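Local structure of DUF5636 domain-containing protein (Legionella pneumophila subsp. pneumophila str. Philadelphia 1, 4RD8) at residues L78-L83 with E90-T95; A104-L109 with F114-S119; A86-G91 with I133-I138; T56-E61 with T72-T77; E150-P153 with D159-Y162. The protein is of unknown function but belongs to the DUF5636 family and folds into a compact, largely helical structure. The protein carries 3 engineered substitutions. All blocks are in the same frame, centred on the assembly; numbering follows the deposited sequence. Where two conformers were deposited one is given.

Contact 1: L78-L83 with E90-T95; sequences LIQEIL and EGMLQT
Q80 OE1 reaches up to two consecutive backbone nitrogens of the loop that follows its helix, lying 2.8 Å from G91 N and 3.0 Å from M92 N; the second approach has too poor an angle for a hydrogen bond. G91 N lies over the amide, beside its C=O bond, and the polar link is the weak hydrogen bond from NE2 to the carbonyl of R89. Glutamine suits the place because its long, flat amide can lie against the loop backbone. CG leaves anti to the backbone N (chi1 -175°), and a bend at chi2 (58°) folds the amide over the loop, bringing CD to 3.0 Å from G91 N. G91 has a positive phi at which a CB would press on the preceding carbonyl oxygen, a conformation suited to glycine.

The rest is apolar. M92, present as selenomethionine, crosses I79 at about a right angle, and its SE sits 3.9 Å from I79 CG2. Its CG approaches L83 CD1 at 4.3 Å. An unbranched, flexible side chain can lie along the helix surface in this way, and M92 also touches L129 and A132. Beyond it, L93 pairs through its backbone with M115 and K117. This is a helix followed by an extended loop that folds back against its last turns, with a side-chain amide lying against the returning backbone and weakly bonded to it.

Contact 2: A104-L109 with F114-S119; sequences ADFMFL and FMLKDS. Engineered in segment 104-109: A104 (natural residue Glu).
The backbone of L109 and F114 supplies the polar part of this contact. F114 N donates to L109 O over 3.1 Å, with an N-H...O angle of 158°, drawing the chain that leaves helix 103-111 back toward its last turns. The same oxygen lies at the edge of the F114 ring, 3.7 Å from CD2, so the phenyl sits beside the carbonyl instead of stacking on it.

Apolar contacts do the remainder. L116 points its forked end at the helix and divides it: CD1 meets F106 CE1 at 3.9 Å, while CD2 meets L109 CD1, also at 3.9 Å. L109 branches likewise, sending CD2 to within 4.1 Å of F114 CD2. Leucine suits both places because its two methyls can serve different neighbours. With CG anti to its backbone N (chi1 -179°), F106 swings its ring inward past L116, where it also meets W180 edge-to-face.

Other bonds hold the same loop: F114 O accepts from Y162 OH, and further on the carboxylate of D118 takes the backbone nitrogens of T130 and H131. One backbone bond between the segments thus helps set the turn, while interlocked hydrocarbon groups, which demand fit more than direction, settle the loop on the helix.

Contact 3: A86-G91 with I133-I138; sequences AGFREG and IQWCLI
The indole of W135 has neighbours on both sides: F88 CZ stands 3.8 Å above one face, and I138 CD1, from the next turn of its own helix, stands 3.9 Å above the opposite one, each offset toward the rim. Seen from F88, W135 CE3 lies at the ring edge near its plane, 4.1 Å from CZ, and A86 CB also sits at that ring's edge. The two ring planes make an angle of 58°, so the pair is oblique, neither a stack nor a T-shape. The tip of the phenyl does the touching, and the two side chains cross at about a right angle.

F88 leans inward with CG anti to its carbonyl carbon (chi1 -72°), and W135 does the same from helix 130-144. Large flat groups suit this buried place because their broad hydrocarbon surfaces pack between loop and helix, and the atoms that meet here are all carbon. Y162 completes the cluster, meeting W135 edge-to-face and also touching the F88 ring, while M115 packs against both.

What delivers F88 here is the end of helix 69-85. G87, with positive phi, is the C-prime residue; F88 N bonds to L83 O and G87 N to T84 O, and the F88 side chain touches L83. Together these features make a Schellman motif whose first residue beyond the glycine plunges into the aromatic core of an all-helical fold.

Contact 4: T56-E61 with T72-T77; sequences TMRLKE and TKQLRT
Two successive helices, 41-61 and 69-85, form a splayed helical hairpin, and R58, L59, Q74 and T77 join them close to the turn. R58 runs across Q74 at about a right angle, its chain extended from CG to NE. NE donates to Q74 OE1 over 2.7 Å; the N-H...O angle of 132° shows a bent bond, and the oxygen is tilted out of the guanidinium plane although it lies at the group's edge. Guanidinium and amide are nearly parallel, their planes 21° apart. Q74 OE1 also accepts from K62 NZ, so two cationic groups grip this amide oxygen and would probably polarise its carbonyl.

The segment axes approach to 10.0 Å at an angle of 132° between their directions, a gap that long polar side chains such as arginine and glutamine can bridge. The far end of R58 has a stronger partner than any in residues 72-77: NH2 forms a salt bridge with E81, one turn further along helix 69-85. On the way it makes a weak hydrogen bond to T77 OG1, 3.1 Å distant, and the backbone of T77 lies over one guanidinium face. Threonine suits here: its short side chain sets a hydroxyl beside the arginine and near the K73 and Q74 carbonyl oxygens. On the buried flank L59 slides by Q74, its CD2 packing 3.8 Å from Q74 CB, and touches V212 of helix 211-218.

Contact 5: E150-P153 with D159-Y162; sequences ENIP and DRIY
I152 holds CG1 in the crowded position between its backbone N and carbonyl carbon (chi1 66°), which sends CD1 toward helix 157-162 and leaves CG2 to face R160. R160 answers with CG anti to its carbonyl carbon (chi1 -71°) and a chain extended from CG to NE, and the two side chains run past each other in opposite directions. The setting is a loop-to-helix contact: the loop after helix 130-144 takes two residues, E150 and N151, in the left-handed region and then drapes I152 and P153 over a short helix that has a wider pi-type turn at 159-162.

The aliphatic part of R160 suits a half-buried border. Its CD lies 3.9 Å from I152 CG2, and NH1 comes to 3.4 Å of the same methyl. P153 CD stands over one face of the guanidinium, offset toward the rim, with NH2 4.3 Å away. The charge itself is met elsewhere, NH2 forming a salt bridge with E156 in the loop just before the helix, while the hydrocarbon of the side chain shields the isoleucine.

Deeper in, I161 also touches L30 and I34 of helix 25-38; a branched apolar residue suits this buried site because its methyls can meet loop and helix at once. The I152 backbone oxygen accepts from R142 NE, and at the inner end of the contact I152 CD1 meets I161 CD1 at 4.1 Å.

Contact 3 is the most central, a purely apolar aromatic meeting of buried residues; contact 4 lies about 18 Å from the chain centre and relies chiefly on side-chain hydrogen bonds of charged and amide groups. Contacts 1, 2 and 5 are intermediate, each setting a loop against a helix, but their polar share differs: contact 2 has one clear backbone bond, contact 1 only weak or undecided polar approaches, and contact 5 an arginine whose charge is met outside. Contacts 1 and 4 use the same helix, 69-85, and a salt bridge joins them; contacts 1 and 2 pair through their loop backbones. Y162 of contact 5 reaches both contact 2 and the core of contact 3.

Contact 1: L78-L83 with E90-T95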
# COMPACT_ATOMS: atom_id res chain seq x y z
N LEU A 78 5.60 -6.46 11.05
CA LEU A 78 4.13 -6.46 11.02
C LEU A 78 3.62 -6.20 9.61
O LEU A 78 2.72 -6.90 9.12
CB LEU A 78 3.56 -5.42 11.99
CG LEU A 78 2.05 -5.13 11.90
CD1 LEU A 78 1.24 -6.40 12.16
CD2 LEU A 78 1.65 -4.02 12.88
N ILE A 79 4.18 -5.20 8.94
CA ILE A 79 3.81 -4.90 7.56
C ILE A 79 4.04 -6.13 6.66
O ILE A 79 3.15 -6.51 5.88
CB ILE A 79 4.57 -3.67 7.02
CG1 ILE A 79 4.00 -2.38 7.66
CG2 ILE A 79 4.51 -3.61 5.50
CD1 ILE A 79 4.91 -1.16 7.55
N GLN A 80 5.20 -6.77 6.80
CA GLN A 80 5.49 -7.96 6.00
C GLN A 80 4.52 -9.12 6.26
O GLN A 80 4.14 -9.83 5.33
CB GLN A 80 6.93 -8.46 6.20
CG GLN A 80 7.27 -9.62 5.28
CD GLN A 80 7.09 -9.26 3.80
OE1 GLN A 80 7.85 -8.46 3.26
NE2 GLN A 80 6.08 -9.84 3.15
N GLU A 81 4.12 -9.31 7.51
CA GLU A 81 3.19 -10.39 7.83
C GLU A 81 1.83 -10.17 7.16
O GLU A 81 1.25 -11.11 6.60
CB GLU A 81 3.04 -10.56 9.35
CG GLU A 81 4.32 -11.04 10.02
CD GLU A 81 4.28 -10.94 11.54
OE1 GLU A 81 3.19 -10.72 12.11
OE2 GLU A 81 5.36 -11.09 12.15
N ILE A 82 1.34 -8.93 7.19
CA ILE A 82 0.08 -8.60 6.53
C ILE A 82 0.20 -8.84 5.03
O ILE A 82 -0.70 -9.42 4.42
CB ILE A 82 -0.32 -7.13 6.81
CG1 ILE A 82 -0.65 -6.98 8.29
CG2 ILE A 82 -1.51 -6.73 5.94
CD1 ILE A 82 -0.74 -5.53 8.76
N LEU A 83 1.31 -8.42 4.45
CA LEU A 83 1.53 -8.59 3.02
C LEU A 83 1.64 -10.06 2.65
O LEU A 83 1.07 -10.49 1.65
CB LEU A 83 2.80 -7.86 2.56
CG LEU A 83 2.70 -6.34 2.60
CD1 LEU A 83 4.06 -5.75 2.20
CD2 LEU A 83 1.59 -5.85 1.68
N GLU A 90 7.60 -12.91 0.59
CA GLU A 90 8.04 -12.64 1.95
C GLU A 90 9.38 -11.91 1.94
O GLU A 90 10.43 -12.47 1.60
CB GLU A 90 8.15 -13.92 2.76
CG GLU A 90 8.47 -13.68 4.23
CD GLU A 90 8.11 -14.87 5.09
OE1 GLU A 90 8.32 -16.02 4.63
OE2 GLU A 90 7.61 -14.67 6.22
N GLY A 91 9.35 -10.64 2.30
CA GLY A 91 10.55 -9.83 2.28
C GLY A 91 10.39 -8.65 1.35
O GLY A 91 10.31 -8.83 0.13
N MSE A 92 10.31 -7.45 1.92
CA MSE A 92 10.27 -6.23 1.12
C MSE A 92 11.68 -5.96 0.57
O MSE A 92 12.67 -6.15 1.29
CB MSE A 92 9.79 -5.04 1.97
CG MSE A 92 8.34 -5.12 2.47
SE MSE A 92 7.72 -3.46 3.28
CE MSE A 92 9.00 -3.34 4.75
N LEU A 93 11.76 -5.53 -0.69
CA LEU A 93 13.04 -5.31 -1.36
C LEU A 93 13.41 -3.84 -1.40
O LEU A 93 12.55 -2.96 -1.32
CB LEU A 93 12.99 -5.84 -2.80
CG LEU A 93 12.69 -7.34 -2.97
CD1 LEU A 93 12.82 -7.72 -4.43
CD2 LEU A 93 13.63 -8.18 -2.12
N GLN A 94 14.71 -3.57 -1.49
CA GLN A 94 15.20 -2.26 -1.91
C GLN A 94 16.49 -2.55 -2.68
O GLN A 94 16.94 -3.69 -2.71
CB GLN A 94 15.52 -1.41 -0.69
CG GLN A 94 16.64 -2.01 0.17
CD GLN A 94 17.07 -1.11 1.29
OE1 GLN A 94 16.39 -1.00 2.31
NE2 GLN A 94 18.23 -0.48 1.12
N THR A 95 17.09 -1.55 -3.29
CA THR A 95 18.43 -1.74 -3.84
C THR A 95 19.49 -1.43 -2.80
O THR A 95 19.25 -0.68 -1.85
CB THR A 95 18.69 -0.89 -5.10
OG1 THR A 95 18.68 0.50 -4.73
CG2 THR A 95 17.63 -1.16 -6.17

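Contact 2: A104-L109 with F114-S119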
# COMPACT_ATOMS: atom_id res chain seq x y z
N ALA A 104 10.99 -0.00 -15.64
CA ALA A 104 10.73 -1.34 -16.17
C ALA A 104 11.11 -2.44 -15.19
O ALA A 104 10.43 -3.46 -15.09
CB ALA A 104 11.45 -1.55 -17.47
N ASP A 105 12.22 -2.24 -14.49
CA ASP A 105 12.68 -3.21 -13.50
C ASP A 105 11.81 -3.20 -12.26
O ASP A 105 11.50 -4.25 -11.71
CB ASP A 105 14.14 -2.92 -13.13
CG ASP A 105 15.08 -3.19 -14.27
OD1 ASP A 105 14.85 -4.19 -15.00
OD2 ASP A 105 16.04 -2.41 -14.47
N PHE A 106 11.41 -2.01 -11.83
CA PHE A 106 10.48 -1.87 -10.73
C PHE A 106 9.16 -2.60 -11.05
O PHE A 106 8.66 -3.39 -10.25
CB PHE A 106 10.19 -0.39 -10.43
CG PHE A 106 9.24 -0.19 -9.28
CD1 PHE A 106 9.70 -0.19 -7.97
CD2 PHE A 106 7.88 -0.02 -9.51
CE1 PHE A 106 8.82 -0.01 -6.91
CE2 PHE A 106 7.00 0.15 -8.44
CZ PHE A 106 7.47 0.15 -7.14
N MSE A 107 8.62 -2.35 -12.24
CA MSE A 107 7.35 -2.94 -12.62
C MSE A 107 7.46 -4.46 -12.82
O MSE A 107 6.52 -5.20 -12.54
CB MSE A 107 6.75 -2.23 -13.84
CG MSE A 107 6.29 -0.82 -13.52
SE MSE A 107 4.95 -0.72 -12.08
CE MSE A 107 3.53 -0.02 -13.22
N PHE A 108 8.63 -4.92 -13.25
CA PHE A 108 8.87 -6.37 -13.32
C PHE A 108 8.75 -6.99 -11.92
O PHE A 108 8.13 -8.05 -11.73
CB PHE A 108 10.24 -6.67 -13.94
CG PHE A 108 10.63 -8.13 -13.82
CD1 PHE A 108 10.15 -9.07 -14.71
CD2 PHE A 108 11.44 -8.56 -12.78
CE1 PHE A 108 10.49 -10.41 -14.60
CE2 PHE A 108 11.79 -9.91 -12.66
CZ PHE A 108 11.31 -10.83 -13.57
N LEU A 109 9.35 -6.35 -10.92
CA LEU A 109 9.30 -6.91 -9.57
C LEU A 109 7.88 -6.85 -9.00
O LEU A 109 7.46 -7.75 -8.27
CB LEU A 109 10.29 -6.19 -8.66
CG LEU A 109 11.74 -6.48 -9.08
CD1 LEU A 109 12.71 -5.59 -8.29
CD2 LEU A 109 12.06 -7.97 -8.82
N PHE A 114 6.61 -8.82 -5.53
CA PHE A 114 7.43 -8.19 -4.50
C PHE A 114 6.94 -6.79 -4.14
O PHE A 114 6.60 -6.00 -5.02
CB PHE A 114 8.89 -8.08 -4.96
CG PHE A 114 9.58 -9.40 -5.11
CD1 PHE A 114 10.21 -10.00 -4.03
CD2 PHE A 114 9.60 -10.05 -6.34
CE1 PHE A 114 10.85 -11.22 -4.16
CE2 PHE A 114 10.24 -11.29 -6.48
CZ PHE A 114 10.87 -11.87 -5.38
N MSE A 115 6.92 -6.50 -2.83
CA MSE A 115 6.75 -5.13 -2.35
C MSE A 115 8.13 -4.50 -2.21
O MSE A 115 9.07 -5.16 -1.77
CB MSE A 115 6.06 -5.13 -0.97
CG MSE A 115 5.96 -3.74 -0.32
SE MSE A 115 4.95 -2.46 -1.35
CE MSE A 115 3.33 -3.48 -1.57
N LEU A 116 8.25 -3.24 -2.60
CA LEU A 116 9.52 -2.53 -2.46
C LEU A 116 9.36 -1.26 -1.64
O LEU A 116 8.25 -0.74 -1.49
CB LEU A 116 10.05 -2.17 -3.84
CG LEU A 116 10.36 -3.38 -4.73
CD1 LEU A 116 9.21 -3.66 -5.66
CD2 LEU A 116 11.64 -3.13 -5.51
N LYS A 117 10.48 -0.76 -1.13
CA LYS A 117 10.55 0.57 -0.54
C LYS A 117 10.06 1.59 -1.56
O LYS A 117 10.26 1.40 -2.77
CB LYS A 117 12.00 0.89 -0.19
CG LYS A 117 12.32 0.94 1.27
CD LYS A 117 13.77 1.34 1.46
CE LYS A 117 14.15 1.39 2.92
NZ LYS A 117 15.52 1.95 3.10
N ASP A 118 9.43 2.66 -1.08
CA ASP A 118 8.92 3.72 -1.96
C ASP A 118 10.04 4.24 -2.86
O ASP A 118 9.83 4.51 -4.04
CB ASP A 118 8.38 4.91 -1.14
CG ASP A 118 7.14 4.56 -0.31
OD1 ASP A 118 6.55 3.47 -0.50
OD2 ASP A 118 6.73 5.41 0.51
N SER A 119 11.23 4.37 -2.28
CA SER A 119 12.36 4.98 -2.98
C SER A 119 12.96 4.08 -4.06
O SER A 119 13.83 4.50 -4.82
CB SER A 119 13.43 5.39 -1.96
OG SER A 119 13.78 4.28 -1.15

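Contact 3: A86-G91 with I133-I138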
# COMPACT_ATOMS: atom_id res chain seq x y z
N ALA A 86 -1.53 -11.88 2.24
CA ALA A 86 -2.22 -11.51 1.01
C ALA A 86 -1.54 -12.06 -0.25
O ALA A 86 -1.94 -11.72 -1.37
CB ALA A 86 -2.36 -9.99 0.89
N GLY A 87 -0.51 -12.88 -0.07
CA GLY A 87 0.14 -13.50 -1.22
C GLY A 87 1.36 -12.78 -1.76
O GLY A 87 1.91 -13.18 -2.79
N PHE A 88 1.80 -11.73 -1.09
CA PHE A 88 3.03 -11.07 -1.50
C PHE A 88 4.25 -11.95 -1.19
O PHE A 88 4.19 -12.84 -0.33
CB PHE A 88 3.19 -9.71 -0.80
CG PHE A 88 2.24 -8.65 -1.30
CD1 PHE A 88 0.90 -8.68 -0.95
CD2 PHE A 88 2.70 -7.63 -2.11
CE1 PHE A 88 0.03 -7.70 -1.42
CE2 PHE A 88 1.84 -6.65 -2.58
CZ PHE A 88 0.50 -6.69 -2.22
N ARG A 89 5.35 -11.70 -1.89
CA ARG A 89 6.60 -12.37 -1.55
C ARG A 89 6.98 -11.98 -0.13
O ARG A 89 6.73 -10.85 0.29
CB ARG A 89 7.72 -11.93 -2.49
CG ARG A 89 7.42 -12.18 -3.95
CD ARG A 89 7.91 -13.55 -4.42
NE ARG A 89 7.63 -13.72 -5.85
CZ ARG A 89 8.19 -14.64 -6.62
NH1 ARG A 89 9.08 -15.50 -6.14
NH2 ARG A 89 7.84 -14.69 -7.91
N GLU A 90 7.60 -12.91 0.59
CA GLU A 90 8.04 -12.64 1.95
C GLU A 90 9.38 -11.91 1.94
O GLU A 90 10.43 -12.47 1.60
CB GLU A 90 8.15 -13.92 2.76
CG GLU A 90 8.47 -13.68 4.23
CD GLU A 90 8.11 -14.87 5.09
OE1 GLU A 90 8.32 -16.02 4.63
OE2 GLU A 90 7.61 -14.67 6.22
N GLY A 91 9.35 -10.64 2.30
CA GLY A 91 10.55 -9.83 2.28
C GLY A 91 10.39 -8.65 1.35
O GLY A 91 10.31 -8.83 0.13
N ILE A 133 2.28 0.42 3.30
CA ILE A 133 1.17 0.74 4.20
C ILE A 133 -0.18 0.83 3.47
O ILE A 133 -1.18 0.33 3.99
CB ILE A 133 1.46 2.01 5.03
CG1 ILE A 133 2.60 1.74 6.00
CG2 ILE A 133 0.22 2.43 5.81
CD1 ILE A 133 3.09 2.97 6.75
N GLN A 134 -0.21 1.44 2.29
CA GLN A 134 -1.44 1.45 1.48
C GLN A 134 -1.98 0.05 1.29
O GLN A 134 -3.16 -0.21 1.51
CB GLN A 134 -1.21 2.10 0.11
CG GLN A 134 -1.15 3.62 0.17
CD GLN A 134 -0.51 4.20 -1.08
OE1 GLN A 134 0.44 3.63 -1.62
NE2 GLN A 134 -1.04 5.32 -1.55
N TRP A 135 -1.09 -0.86 0.90
CA TRP A 135 -1.48 -2.24 0.70
C TRP A 135 -1.94 -2.91 1.99
O TRP A 135 -2.93 -3.64 1.99
CB TRP A 135 -0.42 -3.03 -0.08
CG TRP A 135 -0.56 -2.66 -1.52
CD1 TRP A 135 0.16 -1.73 -2.21
CD2 TRP A 135 -1.58 -3.14 -2.42
NE1 TRP A 135 -0.33 -1.63 -3.50
CE2 TRP A 135 -1.39 -2.47 -3.65
CE3 TRP A 135 -2.61 -4.07 -2.30
CZ2 TRP A 135 -2.20 -2.73 -4.76
CZ3 TRP A 135 -3.42 -4.32 -3.40
CH2 TRP A 135 -3.21 -3.64 -4.62
N CYS A 136 -1.25 -2.64 3.11
CA CYS A 136 -1.73 -3.17 4.38
C CYS A 136 -3.14 -2.68 4.71
O CYS A 136 -3.93 -3.43 5.25
CB CYS A 136 -0.78 -2.83 5.54
SG CYS A 136 0.80 -3.68 5.44
N LEU A 137 -3.44 -1.42 4.40
CA LEU A 137 -4.78 -0.89 4.69
C LEU A 137 -5.84 -1.61 3.85
O LEU A 137 -6.91 -1.98 4.36
CB LEU A 137 -4.83 0.63 4.44
CG LEU A 137 -3.90 1.46 5.34
CD1 LEU A 137 -3.91 2.92 4.90
CD2 LEU A 137 -4.31 1.35 6.82
N ILE A 138 -5.55 -1.80 2.57
CA ILE A 138 -6.40 -2.56 1.66
C ILE A 138 -6.63 -3.99 2.16
O ILE A 138 -7.77 -4.46 2.20
CB ILE A 138 -5.78 -2.59 0.26
CG1 ILE A 138 -5.95 -1.23 -0.40
CG2 ILE A 138 -6.43 -3.67 -0.62
CD1 ILE A 138 -4.91 -0.98 -1.47

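Contact 4: T56-E61 with T72-T77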
# COMPACT_ATOMS: atom_id res chain seq x y z
N THR A 56 0.92 -1.42 18.55
CA THR A 56 0.95 -1.15 19.98
C THR A 56 1.03 -2.45 20.78
O THR A 56 1.80 -2.56 21.73
CB THR A 56 -0.31 -0.38 20.43
OG1 THR A 56 -0.37 0.88 19.75
CG2 THR A 56 -0.29 -0.15 21.93
N MSE A 57 0.21 -3.41 20.38
CA MSE A 57 0.19 -4.74 20.98
C MSE A 57 1.57 -5.39 20.88
O MSE A 57 2.08 -5.97 21.84
CB MSE A 57 -0.80 -5.62 20.22
CG MSE A 57 -1.99 -6.10 21.02
SE MSE A 57 -2.77 -7.66 20.15
CE MSE A 57 -1.16 -8.74 20.00
N ARG A 58 2.15 -5.29 19.69
CA ARG A 58 3.42 -5.91 19.37
C ARG A 58 4.57 -5.36 20.21
O ARG A 58 5.32 -6.12 20.81
CB ARG A 58 3.70 -5.67 17.89
CG ARG A 58 4.62 -6.66 17.24
CD ARG A 58 4.62 -6.44 15.73
NE ARG A 58 5.53 -7.34 15.04
CZ ARG A 58 5.15 -8.45 14.41
NH1 ARG A 58 3.87 -8.79 14.37
NH2 ARG A 58 6.06 -9.20 13.81
N LEU A 59 4.68 -4.03 20.25
CA LEU A 59 5.73 -3.36 21.03
C LEU A 59 5.65 -3.72 22.51
O LEU A 59 6.66 -4.03 23.14
CB LEU A 59 5.63 -1.85 20.86
CG LEU A 59 5.82 -1.27 19.46
CD1 LEU A 59 5.77 0.25 19.52
CD2 LEU A 59 7.12 -1.74 18.85
N LYS A 60 4.44 -3.67 23.05
CA LYS A 60 4.22 -3.91 24.48
C LYS A 60 4.60 -5.34 24.86
O LYS A 60 5.23 -5.56 25.89
CB LYS A 60 2.76 -3.64 24.85
CG LYS A 60 2.37 -2.17 24.84
CD LYS A 60 0.87 -1.98 25.07
N GLU A 61 4.21 -6.29 24.03
CA GLU A 61 4.52 -7.70 24.27
C GLU A 61 6.03 -7.92 24.37
O GLU A 61 6.50 -8.75 25.15
CB GLU A 61 3.92 -8.58 23.16
CG GLU A 61 4.01 -10.08 23.41
CD GLU A 61 2.98 -10.87 22.63
N THR A 72 10.90 0.26 14.94
CA THR A 72 10.96 0.36 13.48
C THR A 72 11.00 -1.04 12.87
O THR A 72 10.36 -1.31 11.86
CB THR A 72 12.20 1.17 13.02
OG1 THR A 72 12.04 2.55 13.38
CG2 THR A 72 12.38 1.06 11.50
N LYS A 73 11.75 -1.93 13.52
CA LYS A 73 11.84 -3.32 13.07
C LYS A 73 10.50 -4.02 13.23
O LYS A 73 10.07 -4.75 12.35
CB LYS A 73 12.93 -4.05 13.85
CG LYS A 73 13.46 -5.30 13.16
CD LYS A 73 13.16 -6.56 13.97
CE LYS A 73 13.81 -7.78 13.33
NZ LYS A 73 13.65 -9.00 14.18
N GLN A 74 9.82 -3.78 14.35
CA GLN A 74 8.53 -4.41 14.62
C GLN A 74 7.44 -4.00 13.62
O GLN A 74 6.64 -4.83 13.20
CB GLN A 74 8.08 -4.14 16.05
CG GLN A 74 8.83 -4.97 17.08
CD GLN A 74 8.85 -6.44 16.72
OE1 GLN A 74 7.80 -7.04 16.47
NE2 GLN A 74 10.04 -7.02 16.67
N LEU A 75 7.41 -2.72 13.26
CA LEU A 75 6.46 -2.24 12.26
C LEU A 75 6.72 -2.88 10.90
O LEU A 75 5.78 -3.26 10.20
CB LEU A 75 6.53 -0.71 12.14
CG LEU A 75 5.69 -0.11 11.00
CD1 LEU A 75 4.23 -0.45 11.17
CD2 LEU A 75 5.87 1.40 10.94
N ARG A 76 7.99 -3.00 10.54
CA ARG A 76 8.36 -3.61 9.26
C ARG A 76 7.96 -5.08 9.19
O ARG A 76 7.46 -5.54 8.16
CB ARG A 76 9.87 -3.47 9.01
CG ARG A 76 10.26 -2.28 8.15
CD ARG A 76 11.39 -1.49 8.78
NE ARG A 76 12.27 -0.87 7.79
CZ ARG A 76 12.28 0.42 7.48
NH1 ARG A 76 11.45 1.26 8.09
NH2 ARG A 76 13.12 0.88 6.56
N THR A 77 8.17 -5.80 10.28
CA THR A 77 7.81 -7.21 10.32
C THR A 77 6.29 -7.37 10.35
O THR A 77 5.75 -8.29 9.75
CB THR A 77 8.48 -7.96 11.50
OG1 THR A 77 8.18 -7.28 12.72
CG2 THR A 77 9.99 -7.99 11.31

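Contact 5: E150-P153 with D159-Y162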
# COMPACT_ATOMS: atom_id res chain seq x y z
N GLU A 150 -15.01 -8.11 -3.09
CA GLU A 150 -15.92 -9.02 -3.77
C GLU A 150 -15.69 -10.47 -3.33
O GLU A 150 -15.87 -11.41 -4.10
CB GLU A 150 -15.79 -8.88 -5.29
CG GLU A 150 -15.81 -7.42 -5.76
CD GLU A 150 -17.15 -6.76 -5.54
OE1 GLU A 150 -18.20 -7.41 -5.76
OE2 GLU A 150 -17.17 -5.57 -5.15
N ASN A 151 -15.29 -10.62 -2.06
CA ASN A 151 -15.10 -11.93 -1.44
C ASN A 151 -14.03 -12.80 -2.09
O ASN A 151 -14.12 -14.04 -2.03
CB ASN A 151 -16.43 -12.69 -1.35
CG ASN A 151 -16.44 -13.69 -0.22
OD1 ASN A 151 -15.68 -13.57 0.74
ND2 ASN A 151 -17.29 -14.70 -0.33
N ILE A 152 -13.03 -12.18 -2.70
CA ILE A 152 -11.86 -12.94 -3.15
C ILE A 152 -11.13 -13.41 -1.88
O ILE A 152 -11.24 -12.76 -0.84
CB ILE A 152 -10.91 -12.14 -4.07
CG1 ILE A 152 -10.24 -10.98 -3.33
CG2 ILE A 152 -11.64 -11.64 -5.31
CD1 ILE A 152 -9.08 -10.36 -4.11
N PRO A 153 -10.43 -14.55 -1.96
CA PRO A 153 -9.65 -14.97 -0.80
C PRO A 153 -8.55 -13.95 -0.50
O PRO A 153 -7.96 -13.39 -1.42
CB PRO A 153 -9.01 -16.28 -1.26
CG PRO A 153 -9.99 -16.82 -2.28
CD PRO A 153 -10.48 -15.59 -3.01
N ASP A 159 -1.98 -11.82 -6.33
CA ASP A 159 -2.12 -12.32 -7.69
C ASP A 159 -3.23 -11.63 -8.49
O ASP A 159 -3.06 -11.34 -9.67
CB ASP A 159 -2.38 -13.83 -7.69
CG ASP A 159 -1.17 -14.64 -7.26
OD1 ASP A 159 -0.07 -14.07 -7.12
OD2 ASP A 159 -1.31 -15.87 -7.08
N ARG A 160 -4.37 -11.39 -7.85
CA ARG A 160 -5.54 -10.87 -8.57
C ARG A 160 -5.50 -9.36 -8.82
O ARG A 160 -6.19 -8.86 -9.71
CB ARG A 160 -6.83 -11.22 -7.84
CG ARG A 160 -7.19 -12.68 -7.91
CD ARG A 160 -8.57 -12.90 -7.33
NE ARG A 160 -8.87 -14.32 -7.23
CZ ARG A 160 -10.09 -14.84 -7.36
NH1 ARG A 160 -11.12 -14.05 -7.62
NH2 ARG A 160 -10.28 -16.14 -7.24
N ILE A 161 -4.74 -8.64 -8.01
CA ILE A 161 -4.70 -7.19 -8.12
C ILE A 161 -3.29 -6.61 -8.29
O ILE A 161 -2.94 -6.06 -9.34
CB ILE A 161 -5.41 -6.50 -6.93
CG1 ILE A 161 -6.80 -7.11 -6.69
CG2 ILE A 161 -5.54 -5.02 -7.19
CD1 ILE A 161 -7.39 -6.78 -5.31
N TYR A 162 -2.47 -6.74 -7.25
CA TYR A 162 -1.15 -6.11 -7.22
C TYR A 162 -0.27 -6.47 -8.42
O TYR A 162 0.27 -5.59 -9.08
CB TYR A 162 -0.43 -6.48 -5.93
CG TYR A 162 0.94 -5.85 -5.74
CD1 TYR A 162 1.06 -4.55 -5.25
CD2 TYR A 162 2.09 -6.55 -6.01
CE1 TYR A 162 2.32 -3.98 -5.03
CE2 TYR A 162 3.35 -5.99 -5.82
CZ TYR A 162 3.45 -4.70 -5.32
OH TYR A 162 4.71 -4.16 -5.12